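Local coordinates for StiE protein (Stigmatella aurantiaca, PDB 6ECX) that transfers a methyl group from S-adenosylmethionine to oxygen, as the O-methyltransferase domain of a modular polyketide synthase, at residues P154-L159 with H182-G187; G186-M191 with H289-R294. All blocks are in the same frame, centred on the assembly; numbering follows the deposited sequence.

Contact 1: P154-L159 with H182-G187; sequences PGMYDL and HLTNGG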
ATOM      1  N   PRO A 154      -8.070  15.918  -8.137  1.00 47.57           N
ATOM      2  CA  PRO A 154      -9.143  16.906  -8.305  1.00 53.39           C
ATOM      3  C   PRO A 154      -9.392  17.759  -7.066  1.00 67.47           C
ATOM      4  O   PRO A 154     -10.532  17.913  -6.613  1.00 81.90           O
ATOM      5  CB  PRO A 154     -10.354  16.032  -8.632  1.00 49.98           C
ATOM      6  CG  PRO A 154     -10.119  14.787  -7.842  1.00 46.21           C
ATOM      7  CD  PRO A 154      -8.611  14.590  -7.776  1.00 43.91           C
ATOM      8  N   GLY A 155      -8.331  18.320  -6.503  1.00 57.26           N
ATOM      9  CA  GLY A 155      -8.474  19.130  -5.314  1.00 47.38           C
ATOM     10  C   GLY A 155      -7.145  19.301  -4.603  1.00 49.83           C
ATOM     11  O   GLY A 155      -6.085  18.924  -5.113  1.00 43.01           O
ATOM     12  N   MET A 156      -7.238  19.853  -3.397  0.53 46.92           N
ATOM     13  CA  MET A 156      -6.086  20.115  -2.545  0.53 44.89           C
ATOM     14  C   MET A 156      -6.292  19.344  -1.247  0.53 44.75           C
ATOM     15  O   MET A 156      -7.309  19.530  -0.569  0.53 45.11           O
ATOM     16  CB  MET A 156      -5.944  21.622  -2.298  0.53 43.72           C
ATOM     17  CG  MET A 156      -4.716  22.022  -1.511  0.53 40.65           C
ATOM     18  SD  MET A 156      -3.171  21.576  -2.337  0.53 47.00           S
ATOM     19  CE  MET A 156      -3.239  22.625  -3.786  0.53 50.02           C
ATOM     20  N   TYR A 157      -5.339  18.473  -0.907  1.00 37.92           N
ATOM     21  CA  TYR A 157      -5.545  17.455   0.114  1.00 35.27           C
ATOM     22  C   TYR A 157      -4.650  17.673   1.327  1.00 38.05           C
ATOM     23  O   TYR A 157      -3.606  18.327   1.258  1.00 37.73           O
ATOM     24  CB  TYR A 157      -5.308  16.058  -0.488  1.00 35.77           C
ATOM     25  CG  TYR A 157      -6.267  15.826  -1.631  1.00 36.53           C
ATOM     26  CD1 TYR A 157      -7.577  15.418  -1.385  1.00 36.24           C
ATOM     27  CD2 TYR A 157      -5.900  16.109  -2.940  1.00 38.03           C
ATOM     28  CE1 TYR A 157      -8.504  15.265  -2.429  1.00 38.76           C
ATOM     29  CE2 TYR A 157      -6.811  15.949  -3.990  1.00 39.70           C
ATOM     30  CZ  TYR A 157      -8.098  15.511  -3.725  1.00 42.40           C
ATOM     31  OH  TYR A 157      -8.984  15.353  -4.760  1.00 40.17           O
ATOM     32  N   ASP A 158      -5.104  17.125   2.456  1.00 36.48           N
ATOM     33  CA  ASP A 158      -4.345  17.090   3.696  1.00 33.40           C
ATOM     34  C   ASP A 158      -3.656  15.765   3.916  1.00 34.66           C
ATOM     35  O   ASP A 158      -2.627  15.715   4.598  1.00 34.84           O
ATOM     36  CB  ASP A 158      -5.276  17.347   4.882  1.00 38.70           C
ATOM     37  CG  ASP A 158      -5.996  18.674   4.775  1.00 37.01           C
ATOM     38  OD1 ASP A 158      -5.429  19.612   4.195  1.00 38.14           O
ATOM     39  OD2 ASP A 158      -7.127  18.765   5.275  1.00 41.91           O
ATOM     40  N   LEU A 159      -4.184  14.692   3.319  1.00 34.78           N
ATOM     41  CA  LEU A 159      -3.637  13.352   3.491  1.00 35.14           C
ATOM     42  C   LEU A 159      -3.750  12.636   2.158  1.00 38.04           C
ATOM     43  O   LEU A 159      -4.785  12.748   1.489  1.00 35.87           O
ATOM     44  CB  LEU A 159      -4.395  12.578   4.585  1.00 34.94           C
ATOM     45  CG  LEU A 159      -4.181  11.062   4.747  1.00 41.04           C
ATOM     46  CD1 LEU A 159      -2.775  10.772   5.276  1.00 36.22           C
ATOM     47  CD2 LEU A 159      -5.229  10.477   5.721  1.00 39.92           C
ATOM     48  N   HIS A 182      -0.830  18.872  -5.246  1.00 38.61           N
ATOM     49  CA  HIS A 182      -2.164  18.770  -4.654  1.00 39.54           C
ATOM     50  C   HIS A 182      -2.129  18.418  -3.174  1.00 40.52           C
ATOM     51  O   HIS A 182      -3.132  17.964  -2.619  1.00 40.12           O
ATOM     52  CB  HIS A 182      -3.003  17.762  -5.441  1.00 36.00           C
ATOM     53  CG  HIS A 182      -3.226  18.190  -6.846  1.00 43.46           C
ATOM     54  ND1 HIS A 182      -2.306  17.952  -7.844  1.00 42.43           N
ATOM     55  CD2 HIS A 182      -4.226  18.906  -7.412  1.00 43.71           C
ATOM     56  CE1 HIS A 182      -2.747  18.479  -8.975  1.00 43.65           C
ATOM     57  NE2 HIS A 182      -3.908  19.061  -8.738  1.00 48.97           N
ATOM     58  N   LEU A 183      -1.001  18.630  -2.512  1.00 34.16           N
ATOM     59  CA  LEU A 183      -0.901  18.428  -1.076  1.00 35.18           C
ATOM     60  C   LEU A 183      -0.705  19.794  -0.428  1.00 35.53           C
ATOM     61  O   LEU A 183       0.192  20.544  -0.838  1.00 36.70           O
ATOM     62  CB  LEU A 183       0.276  17.494  -0.775  1.00 39.86           C
ATOM     63  CG  LEU A 183       0.488  16.870   0.591  1.00 41.66           C
ATOM     64  CD1 LEU A 183      -0.809  16.231   1.094  1.00 36.49           C
ATOM     65  CD2 LEU A 183       1.611  15.830   0.473  1.00 39.52           C
ATOM     66  N   THR A 184      -1.538  20.131   0.563  1.00 34.23           N
ATOM     67  CA  THR A 184      -1.279  21.353   1.328  1.00 37.84           C
ATOM     68  C   THR A 184       0.083  21.262   2.018  1.00 35.13           C
ATOM     69  O   THR A 184       0.558  20.176   2.357  1.00 39.92           O
ATOM     70  CB  THR A 184      -2.377  21.609   2.380  1.00 41.97           C
ATOM     71  OG1 THR A 184      -2.439  20.527   3.328  1.00 43.03           O
ATOM     72  CG2 THR A 184      -3.696  21.749   1.724  1.00 47.78           C
ATOM     73  N   ASN A 185       0.722  22.413   2.240  1.00 36.88           N
ATOM     74  CA  ASN A 185       2.023  22.386   2.914  1.00 37.33           C
ATOM     75  C   ASN A 185       1.894  21.779   4.308  1.00 34.22           C
ATOM     76  O   ASN A 185       0.936  22.038   5.039  1.00 36.07           O
ATOM     77  CB  ASN A 185       2.643  23.786   3.006  1.00 41.42           C
ATOM     78  CG  ASN A 185       4.107  23.737   3.420  1.00 50.73           C
ATOM     79  OD1 ASN A 185       4.767  22.703   3.247  1.00 42.52           O
ATOM     80  ND2 ASN A 185       4.631  24.850   3.958  1.00 37.21           N
ATOM     81  N   GLY A 186       2.864  20.948   4.687  1.00 36.58           N
ATOM     82  CA  GLY A 186       2.671  20.167   5.896  1.00 35.91           C
ATOM     83  C   GLY A 186       1.685  19.013   5.800  1.00 38.55           C
ATOM     84  O   GLY A 186       1.526  18.287   6.792  1.00 35.30           O
ATOM     85  N   GLY A 187       1.023  18.815   4.659  1.00 38.83           N
ATOM     86  CA  GLY A 187       0.152  17.652   4.478  1.00 36.97           C
ATOM     87  C   GLY A 187       0.939  16.342   4.548  1.00 35.55           C
ATOM     88  O   GLY A 187       2.158  16.318   4.465  1.00 34.53           O
TER

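Contact 2: G186-M191 with H289-R294; sequences GGLLIM and HVQKDR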
ATOM      1  N   GLY A 186       2.864  20.948   4.687  1.00 36.58           N
ATOM      2  CA  GLY A 186       2.671  20.167   5.896  1.00 35.91           C
ATOM      3  C   GLY A 186       1.685  19.013   5.800  1.00 38.55           C
ATOM      4  O   GLY A 186       1.526  18.287   6.792  1.00 35.30           O
ATOM      5  N   GLY A 187       1.023  18.815   4.659  1.00 38.83           N
ATOM      6  CA  GLY A 187       0.152  17.652   4.478  1.00 36.97           C
ATOM      7  C   GLY A 187       0.939  16.342   4.548  1.00 35.55           C
ATOM      8  O   GLY A 187       2.158  16.318   4.465  1.00 34.53           O
ATOM      9  N   LEU A 188       0.215  15.232   4.720  1.00 30.94           N
ATOM     10  CA  LEU A 188       0.815  13.921   4.964  1.00 32.51           C
ATOM     11  C   LEU A 188       0.603  12.974   3.782  1.00 34.78           C
ATOM     12  O   LEU A 188      -0.429  13.012   3.105  1.00 33.55           O
ATOM     13  CB  LEU A 188       0.231  13.276   6.235  1.00 33.97           C
ATOM     14  CG  LEU A 188       0.285  14.108   7.524  1.00 35.49           C
ATOM     15  CD1 LEU A 188      -0.421  13.387   8.671  1.00 32.76           C
ATOM     16  CD2 LEU A 188       1.731  14.426   7.886  1.00 35.46           C
ATOM     17  N   LEU A 189       1.589  12.116   3.551  1.00 34.35           N
ATOM     18  CA  LEU A 189       1.531  11.035   2.561  1.00 34.67           C
ATOM     19  C   LEU A 189       1.878   9.758   3.303  1.00 37.16           C
ATOM     20  O   LEU A 189       2.924   9.700   3.957  1.00 35.17           O
ATOM     21  CB  LEU A 189       2.546  11.280   1.441  1.00 32.82           C
ATOM     22  CG  LEU A 189       2.853  10.142   0.456  1.00 35.45           C
ATOM     23  CD1 LEU A 189       1.600   9.804  -0.370  1.00 30.19           C
ATOM     24  CD2 LEU A 189       4.024  10.542  -0.422  1.00 33.59           C
ATOM     25  N   ILE A 190       0.995   8.759   3.279  1.00 32.15           N
ATOM     26  CA  ILE A 190       1.338   7.467   3.857  1.00 32.78           C
ATOM     27  C   ILE A 190       1.308   6.434   2.732  1.00 34.17           C
ATOM     28  O   ILE A 190       0.404   6.441   1.890  1.00 35.85           O
ATOM     29  CB  ILE A 190       0.445   7.075   5.052  1.00 39.36           C
ATOM     30  CG1 ILE A 190      -1.024   7.080   4.708  1.00 40.30           C
ATOM     31  CG2 ILE A 190       0.714   8.029   6.299  1.00 43.00           C
ATOM     32  CD1 ILE A 190      -1.898   6.649   5.921  1.00 42.46           C
ATOM     33  N   MET A 191       2.337   5.595   2.685  1.00 35.19           N
ATOM     34  CA  MET A 191       2.470   4.641   1.602  1.00 39.88           C
ATOM     35  C   MET A 191       2.935   3.317   2.162  1.00 40.47           C
ATOM     36  O   MET A 191       3.673   3.269   3.148  1.00 39.81           O
ATOM     37  CB  MET A 191       3.472   5.106   0.549  1.00 38.65           C
ATOM     38  CG  MET A 191       2.954   6.166  -0.374  1.00 40.43           C
ATOM     39  SD  MET A 191       4.291   6.686  -1.446  1.00 54.83           S
ATOM     40  CE  MET A 191       5.219   5.172  -1.631  1.00 60.37           C
ATOM     41  N   HIS A 289       5.848   7.133   6.407  1.00 38.37           N
ATOM     42  CA  HIS A 289       5.127   8.332   6.832  1.00 40.43           C
ATOM     43  C   HIS A 289       5.925   9.546   6.364  1.00 38.76           C
ATOM     44  O   HIS A 289       7.066   9.743   6.795  1.00 36.32           O
ATOM     45  CB  HIS A 289       4.926   8.368   8.348  1.00 40.95           C
ATOM     46  CG  HIS A 289       4.075   9.511   8.812  1.00 42.74           C
ATOM     47  ND1 HIS A 289       4.604  10.711   9.234  1.00 48.97           N
ATOM     48  CD2 HIS A 289       2.730   9.647   8.889  1.00 42.99           C
ATOM     49  CE1 HIS A 289       3.626  11.537   9.559  1.00 39.43           C
ATOM     50  NE2 HIS A 289       2.477  10.914   9.365  1.00 49.64           N
ATOM     51  N   VAL A 290       5.317  10.352   5.499  1.00 34.46           N
ATOM     52  CA  VAL A 290       5.979  11.423   4.765  1.00 32.45           C
ATOM     53  C   VAL A 290       5.197  12.712   4.995  1.00 35.96           C
ATOM     54  O   VAL A 290       3.962  12.691   5.075  1.00 34.20           O
ATOM     55  CB  VAL A 290       6.038  11.069   3.260  1.00 39.22           C
ATOM     56  CG1 VAL A 290       6.652  12.188   2.419  1.00 40.26           C
ATOM     57  CG2 VAL A 290       6.794   9.720   3.065  1.00 36.14           C
ATOM     58  N   GLN A 291       5.902  13.844   5.081  1.00 37.06           N
ATOM     59  CA  GLN A 291       5.245  15.138   5.236  1.00 31.60           C
ATOM     60  C   GLN A 291       5.676  16.095   4.123  1.00 33.94           C
ATOM     61  O   GLN A 291       6.848  16.165   3.774  1.00 34.09           O
ATOM     62  CB  GLN A 291       5.541  15.754   6.614  1.00 31.39           C
ATOM     63  CG  GLN A 291       4.740  17.041   6.862  1.00 34.82           C
ATOM     64  CD  GLN A 291       5.065  17.691   8.186  1.00 40.56           C
ATOM     65  OE1 GLN A 291       6.093  17.411   8.789  1.00 43.76           O
ATOM     66  NE2 GLN A 291       4.161  18.523   8.670  1.00 35.72           N
ATOM     67  N   LYS A 292       4.733  16.838   3.553  1.00 33.77           N
ATOM     68  CA  LYS A 292       5.130  17.894   2.623  1.00 31.63           C
ATOM     69  C   LYS A 292       5.853  19.027   3.355  1.00 35.47           C
ATOM     70  O   LYS A 292       5.426  19.483   4.426  1.00 35.20           O
ATOM     71  CB  LYS A 292       3.903  18.458   1.900  1.00 34.59           C
ATOM     72  CG  LYS A 292       4.280  19.572   0.953  1.00 39.04           C
ATOM     73  CD  LYS A 292       3.141  19.938   0.032  1.00 44.06           C
ATOM     74  CE  LYS A 292       3.569  21.051  -0.921  1.00 38.81           C
ATOM     75  NZ  LYS A 292       2.535  21.186  -1.983  1.00 36.95           N
ATOM     76  N   ASP A 293       6.953  19.488   2.765  1.00 34.42           N
ATOM     77  CA  ASP A 293       7.845  20.501   3.370  1.00 33.86           C
ATOM     78  C   ASP A 293       8.221  21.451   2.228  1.00 38.40           C
ATOM     79  O   ASP A 293       9.262  21.328   1.596  1.00 38.30           O
ATOM     80  CB  ASP A 293       9.076  19.834   3.988  1.00 33.82           C
ATOM     81  CG  ASP A 293       9.938  20.780   4.797  1.00 45.03           C
ATOM     82  OD1 ASP A 293       9.835  22.019   4.670  1.00 42.20           O
ATOM     83  OD2 ASP A 293      10.770  20.250   5.556  1.00 46.37           O
ATOM     84  N   ARG A 294       7.341  22.418   1.979  0.52 36.39           N
ATOM     85  CA  ARG A 294       7.500  23.324   0.847  0.52 37.31           C
ATOM     86  C   ARG A 294       8.630  24.324   1.069  0.52 38.76           C
ATOM     87  O   ARG A 294       9.268  24.767   0.107  0.52 38.28           O
ATOM     88  CB  ARG A 294       6.168  24.058   0.610  0.52 44.60           C
ATOM     89  CG  ARG A 294       6.182  25.049  -0.524  0.52 52.61           C
ATOM     90  CD  ARG A 294       6.409  24.339  -1.854  0.52 51.99           C
ATOM     91  NE  ARG A 294       6.440  25.274  -2.977  0.52 50.74           N
ATOM     92  CZ  ARG A 294       7.514  25.969  -3.331  0.52 48.92           C
ATOM     93  NH1 ARG A 294       8.643  25.835  -2.649  0.52 35.43           N
ATOM     94  NH2 ARG A 294       7.462  26.789  -4.369  0.52 54.74           N
TER

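Contact 1: P154-L159 with H182-G187
Tyr157 and Leu183 form a single parallel bridge, CA to CA 4.9 Å, in which Tyr157 N donates to His182 O (2.8 Å) and Thr184 N returns a bond to Tyr157 O (2.8 Å) that is nearly straight, at 172°. Beyond this bridge the chain reverses in a type II turn from Thr184 to Gly187, closed by Gly187 N on Thr184 O; Gly186 takes a backbone shape that favours glycine. Thr184 brings OG1 to the same carbonyl. With chi1 at 61°, this hydroxyl sits between the backbone N and the carbonyl carbon, OG1 being 3.2 Å from Tyr157 O and also 3.2 Å from Asp158 OD1, two acceptors competing for one proton. The other carboxylate oxygen of Asp158, OD2, accepts a hydrogen bond from the backbone N of Lys90. On the face shared with the Tyr157 side chain, Leu183 CD1 lies against Tyr157 O (3.5 Å). At the opening end of the contact the imidazole of His182 presents its edge to Gly155, whose O lies in the ring plane 3.0 Å from CD2; this carbonyl is buried and has no hydrogen-bond partner in the model, so the somewhat polarised C-H probably offers partial compensation. The ring is fixed from its other side by ND1 on Asn178 O. The Tyr157 side chain runs alongside that of His182, pointing the same way, and delivers its hydroxyl to Asp116 of strand 114-119. Tyr157 also packs on Asn91 and Met93 of strand 91-94. The bridge sits at the start of strand 157-163, where the return leg of the beta-alpha-beta crossover through helix 172-181 passes via the short strand 183-184 and the turn into strand 187-196, whose Leu188 and Ile190 meet Leu159.

Contact 2: G186-M191 with H289-R294
Leu189 and Val290 form the central antiparallel, hydrogen-bonded pair: Leu189 N reaches Val290 O and Val290 N reaches Leu189 O, both at 2.9 Å, while the CB atoms of the two residues meet at 3.9 Å. Nearer the turn, Lys292 N bonds Gly187 O (2.8 Å, 168°). The flanking non-hydrogen-bonded pairs, Leu188 with Gln291 and Ile190 with His289, put their side chains on the opposite face from Leu189 and Val290. With chi1 at -174°, the imidazole of His289 swings toward strand 187-191, where it is met obliquely, from one side of its plane, by two aliphatic branches: Leu188 CD2 lies 3.8 Å from CE1, and Ile190 CG2 lies 3.7 Å from CD2. Gln291 stretches out along this face until NE2 meets Gly186 O at 3.2 Å. It approaches from the side of that carbonyl, at a C=O...N angle of 108°, with the acceptor close to the plane of the amide.

A second shell sets these groups in place. Arg227 NH1 donates to Gln291 OE1, fixing which end of the amide faces Gly186. Phe176 of helix 172-181 packs on Leu189 from one face, whereas Val229 of strand 226-233 touches both His289 and Gln291. Lys292 leads the other way, its NZ bonded to Leu183 O and salt-bridged to Asp180, a setting consistent with a protonated amine. The chemistry is therefore mixed: backbone bonds run the length of the pair, apolar packing with the His289 imidazole dominates away from the turn, and the Gln291 amide and Lys292 amine add polar ties beside it.

How the contacts relate
Contacts 1 and 2 have centres 9 Å apart and share Gly186 and Gly187, where the chain leaves the turn of contact 1 and enters strand 187-196. A further stitch joins them where Asn185 OD1 accepts from Arg294 N (2.9 Å). Along the chain come 154-159, helix 172-181, the overlapping 182-187 and 186-191, then 289-294 about a hundred residues later. In the sheet strand 187-196 lies between 157-163, parallel to it, and 283-292, antiparallel. This is the class I methyltransferase order 3-2-1-4-5-7-6, with a short strand 313-314 added at the edge. Both contacts are structural packing that does not touch S-adenosylmethionine: the side chains of Ile190 and Tyr157 stay about 10 and 13 Å away.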